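Local coordinates for protein myosin regulatory light chain, striated adductor muscle (Argopecten irradians, PDB 1WDC) that binds calcium as the regulatory light chain of scallop muscle myosin and makes the motor's Mg-ATPase activity calcium-dependent, at residues Asp118-Lys122 and Asp123-Met127; Met127-Lys130 and Glu131-Val134. All blocks are in the same frame, centred on the assembly; numbering follows the deposited sequence.

Interaction 1. Residues Asp118-Lys122 and Asp123-Met127; sequences DNFNK and DEMRM
Asn121 and Glu124 cross at about a right angle and cap each other's backbone, with amide and carboxylate planes 27° apart. The amide of Asn121 is brought back over the first helical turn by its first torsion, which sets CG between the backbone N and the carbonyl carbon (chi1 63°). From there OD1 accepts two backbone N-H groups that reach it from opposite faces of the amide plane. Glu124 N lies 2.6 Å from Asn121 OD1 in a bond nearly straight at hydrogen (169°). Asp123 N, 2.8 Å from the same Asn121 OD1, comes in on a more bent line. Glu124 returns the bond, its OE1 taking the N-H of Asn121 at 2.7 Å, nearly along the carboxylate C-O axis. Together these bonds meet the definition of a capping box, with Asn121 as the N-cap of helix 122-131. Regular helical bonding starts at once, Met125 N donating to Asn121 O (2.9 Å) and Arg126 N to Lys122 O (2.7 Å).

Beside the cap, the buried Phe120 and Glu124 side chains cross at about a right angle, CD2 of Phe120 lying 3.7 Å from Glu124 CB. Met125 comes obliquely to the same ring in a Met-aromatic contact, SD being 5.2 Å from the ring centroid, and its SD also packs 3.7 Å from Phe120 CB. Further on, Met125 touches Leu113 of helix 106-115.

Two first-turn N-H groups, which have no preceding helical turn to bond to, are taken up by Asn121 OD1, and the N-H of the cap residue itself by Glu124 OE1. Replacing Glu124 with an alanine would probably leave Asn121 N without its acceptor and a basic side chain of a neighbouring protein chain without its salt-bridge mate, since OE2 pairs there. The carboxylate lies at the N-terminal end of its helix, where the helix dipole and the neighbouring basic group would both be expected to stabilise its negative charge.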
# COMPACT_ATOMS: atom_id res chain seq x y z
N ASP B 118 -8.52 -0.01 -1.13
CA ASP B 118 -9.94 -0.27 -1.31
C ASP B 118 -10.40 -1.28 -0.25
O ASP B 118 -10.39 -2.48 -0.50
CB ASP B 118 -10.18 -0.81 -2.72
CG ASP B 118 -10.01 0.26 -3.78
OD1 ASP B 118 -10.84 1.18 -3.81
OD2 ASP B 118 -9.05 0.20 -4.56
N ASN B 119 -10.71 -0.78 0.95
CA ASN B 119 -10.96 -1.64 2.14
C ASN B 119 -11.82 -2.91 1.90
O ASN B 119 -12.92 -2.81 1.33
CB ASN B 119 -11.64 -0.83 3.27
CG ASN B 119 -11.21 0.62 3.34
OD1 ASN B 119 -11.20 1.32 2.34
ND2 ASN B 119 -10.99 1.11 4.56
N PHE B 120 -11.39 -4.06 2.43
CA PHE B 120 -12.23 -5.23 2.56
C PHE B 120 -13.29 -5.00 3.62
O PHE B 120 -13.06 -4.26 4.56
CB PHE B 120 -11.40 -6.43 2.95
CG PHE B 120 -10.69 -7.06 1.81
CD1 PHE B 120 -10.37 -6.33 0.71
CD2 PHE B 120 -10.36 -8.39 1.83
CE1 PHE B 120 -9.72 -6.93 -0.36
CE2 PHE B 120 -9.73 -8.98 0.74
CZ PHE B 120 -9.41 -8.25 -0.34
N ASN B 121 -14.47 -5.56 3.42
CA ASN B 121 -15.58 -5.47 4.38
C ASN B 121 -15.51 -6.71 5.25
O ASN B 121 -14.70 -7.60 4.96
CB ASN B 121 -16.92 -5.41 3.64
CG ASN B 121 -17.22 -6.68 2.81
OD1 ASN B 121 -16.94 -7.79 3.24
ND2 ASN B 121 -17.79 -6.50 1.64
N LYS B 122 -16.33 -6.81 6.29
CA LYS B 122 -16.11 -7.88 7.26
C LYS B 122 -16.22 -9.28 6.64
O LYS B 122 -15.65 -10.27 7.13
CB LYS B 122 -17.06 -7.78 8.46
CG LYS B 122 -17.67 -6.41 8.73
CD LYS B 122 -18.90 -6.51 9.67
CE LYS B 122 -20.25 -6.64 8.91
NZ LYS B 122 -21.17 -7.68 9.52
N ASP B 123 -16.92 -9.34 5.52
CA ASP B 123 -17.23 -10.62 4.93
C ASP B 123 -16.21 -11.04 3.95
O ASP B 123 -15.79 -12.18 3.99
CB ASP B 123 -18.63 -10.61 4.31
CG ASP B 123 -19.73 -10.77 5.35
OD1 ASP B 123 -19.70 -11.80 6.09
OD2 ASP B 123 -20.54 -9.82 5.52
N GLU B 124 -15.64 -10.09 3.20
CA GLU B 124 -14.42 -10.41 2.45
C GLU B 124 -13.27 -10.74 3.40
O GLU B 124 -12.44 -11.59 3.08
CB GLU B 124 -13.99 -9.24 1.60
CG GLU B 124 -14.94 -8.87 0.55
CD GLU B 124 -14.71 -7.48 0.08
OE1 GLU B 124 -14.60 -6.57 0.91
OE2 GLU B 124 -14.74 -7.24 -1.13
N MET B 125 -13.28 -10.12 4.58
CA MET B 125 -12.22 -10.36 5.59
C MET B 125 -12.40 -11.75 6.21
O MET B 125 -11.48 -12.59 6.23
CB MET B 125 -12.27 -9.28 6.71
CG MET B 125 -11.61 -7.93 6.39
SD MET B 125 -9.88 -8.01 5.87
CE MET B 125 -9.23 -8.85 7.16
N ARG B 126 -13.63 -12.01 6.61
CA ARG B 126 -14.02 -13.30 7.12
C ARG B 126 -13.59 -14.43 6.13
O ARG B 126 -12.96 -15.44 6.54
CB ARG B 126 -15.53 -13.27 7.31
CG ARG B 126 -16.06 -14.07 8.48
CD ARG B 126 -17.45 -14.61 8.18
NE ARG B 126 -17.35 -16.02 7.82
CZ ARG B 126 -18.01 -16.62 6.83
NH1 ARG B 126 -19.13 -16.10 6.33
NH2 ARG B 126 -17.61 -17.83 6.47
N MET B 127 -13.85 -14.21 4.83
CA MET B 127 -13.67 -15.23 3.79
C MET B 127 -12.22 -15.44 3.39
O MET B 127 -11.84 -16.54 3.02
CB MET B 127 -14.48 -14.89 2.53
CG MET B 127 -15.99 -15.16 2.61
SD MET B 127 -16.47 -16.60 3.68
CE MET B 127 -15.61 -18.02 2.86

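Interaction 2. Residues Met127-Lys130 and Glu131-Val134; sequences MTFK and EAPV
Ala132 CB comes obliquely to the Phe129 ring, 3.9 Å from Phe129 CD1, while one face of that ring is covered by the methyl of Thr128, whose CG2 sits 4.0 Å above the plane and over its centre. The ring packs on Ile106, Ile109 and Leu113 of helix 106-115, with Lys110 adding a cation-pi contact. The hydroxyl of Thr128 is bonded back to Glu124 O, one turn earlier.

Backbone pairing across the segments is slack: Glu131 N to Thr128 O and Ala132 N to Phe129 O are both weak bonds, each 3.5 Å long. Both join residues three apart, and their length means they hold the chain only loosely. Lys130 and Glu131 run side by side in the same direction, yet Lys130 NZ and Glu131 OE1 remain 5.6 Å apart, beyond a salt bridge. At Ala132 the chain turns extended (psi 139°) and leads into strand 134-135. Helix 122-131, a loop and helix 141-149, with loop strand 138-139 pairing antiparallel with strand 104-105, which follows helix 86-94, are consistent with one hand of an EF-hand pair.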
# COMPACT_ATOMS: atom_id res chain seq x y z
N MET B 127 -13.85 -14.21 4.83
CA MET B 127 -13.67 -15.23 3.79
C MET B 127 -12.22 -15.44 3.39
O MET B 127 -11.84 -16.54 3.02
CB MET B 127 -14.48 -14.89 2.53
CG MET B 127 -15.99 -15.16 2.61
SD MET B 127 -16.47 -16.60 3.68
CE MET B 127 -15.61 -18.02 2.86
N THR B 128 -11.44 -14.37 3.39
CA THR B 128 -10.05 -14.46 3.02
C THR B 128 -9.29 -15.28 4.02
O THR B 128 -8.49 -16.15 3.67
CB THR B 128 -9.45 -13.10 2.99
OG1 THR B 128 -10.10 -12.35 1.97
CG2 THR B 128 -7.99 -13.15 2.71
N PHE B 129 -9.54 -14.99 5.29
CA PHE B 129 -8.73 -15.56 6.36
C PHE B 129 -9.31 -16.88 6.93
O PHE B 129 -8.61 -17.61 7.63
CB PHE B 129 -8.50 -14.53 7.49
CG PHE B 129 -7.58 -13.39 7.10
CD1 PHE B 129 -6.22 -13.59 6.97
CD2 PHE B 129 -8.09 -12.16 6.74
CE1 PHE B 129 -5.40 -12.58 6.44
CE2 PHE B 129 -7.27 -11.16 6.22
CZ PHE B 129 -5.95 -11.38 6.07
N LYS B 130 -10.54 -17.22 6.55
CA LYS B 130 -11.07 -18.58 6.73
C LYS B 130 -10.12 -19.62 6.09
O LYS B 130 -9.93 -20.72 6.62
CB LYS B 130 -12.47 -18.67 6.09
CG LYS B 130 -13.32 -19.89 6.49
CD LYS B 130 -14.81 -19.68 6.18
CE LYS B 130 -15.67 -20.79 6.78
NZ LYS B 130 -16.57 -21.45 5.76
N GLU B 131 -9.45 -19.21 5.02
CA GLU B 131 -8.67 -20.14 4.22
C GLU B 131 -7.14 -20.06 4.41
O GLU B 131 -6.44 -21.06 4.21
CB GLU B 131 -9.04 -19.94 2.75
CG GLU B 131 -9.51 -21.22 2.05
CD GLU B 131 -10.59 -21.98 2.82
OE1 GLU B 131 -11.58 -21.35 3.27
OE2 GLU B 131 -10.47 -23.22 2.94
N ALA B 132 -6.71 -18.97 5.05
CA ALA B 132 -5.32 -18.51 5.04
C ALA B 132 -4.35 -19.37 5.88
O ALA B 132 -4.66 -19.78 7.01
CB ALA B 132 -5.26 -17.06 5.51
N PRO B 133 -3.13 -19.62 5.35
CA PRO B 133 -2.11 -20.30 6.13
C PRO B 133 -1.46 -19.34 7.18
O PRO B 133 -0.73 -18.41 6.80
CB PRO B 133 -1.12 -20.75 5.05
CG PRO B 133 -1.35 -19.76 3.88
CD PRO B 133 -2.51 -18.89 4.23
N VAL B 134 -1.91 -19.46 8.44
CA VAL B 134 -1.42 -18.68 9.59
C VAL B 134 -0.91 -19.61 10.71
O VAL B 134 -1.56 -20.62 11.02
CB VAL B 134 -2.52 -17.79 10.15
CG1 VAL B 134 -1.99 -16.96 11.28
CG2 VAL B 134 -3.05 -16.90 9.07

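Interactions 1 and 2 belong to the two ends of helix 122-131 and share Met127; their centres are about 11 Å apart. They also touch directly, Phe120 CE2 packing 3.6 Å from Thr128 OG1. Interaction 1 is partly buried, with Phe120 and Met125 inside, whereas interaction 2 is a surface contact in which Thr128 is buried. Their chemistry follows the helix polarity: the start is closed by short side-chain-to-backbone bonds, the end by weak backbone bonds and apolar contact. Both pack against helix 106-115, through Met125 in one and Phe129 in the other. Both also lie against other protein chains of the assembly, Glu124 of interaction 1 pairing with a basic side chain there and interaction 2 packing on apolar and aromatic ones.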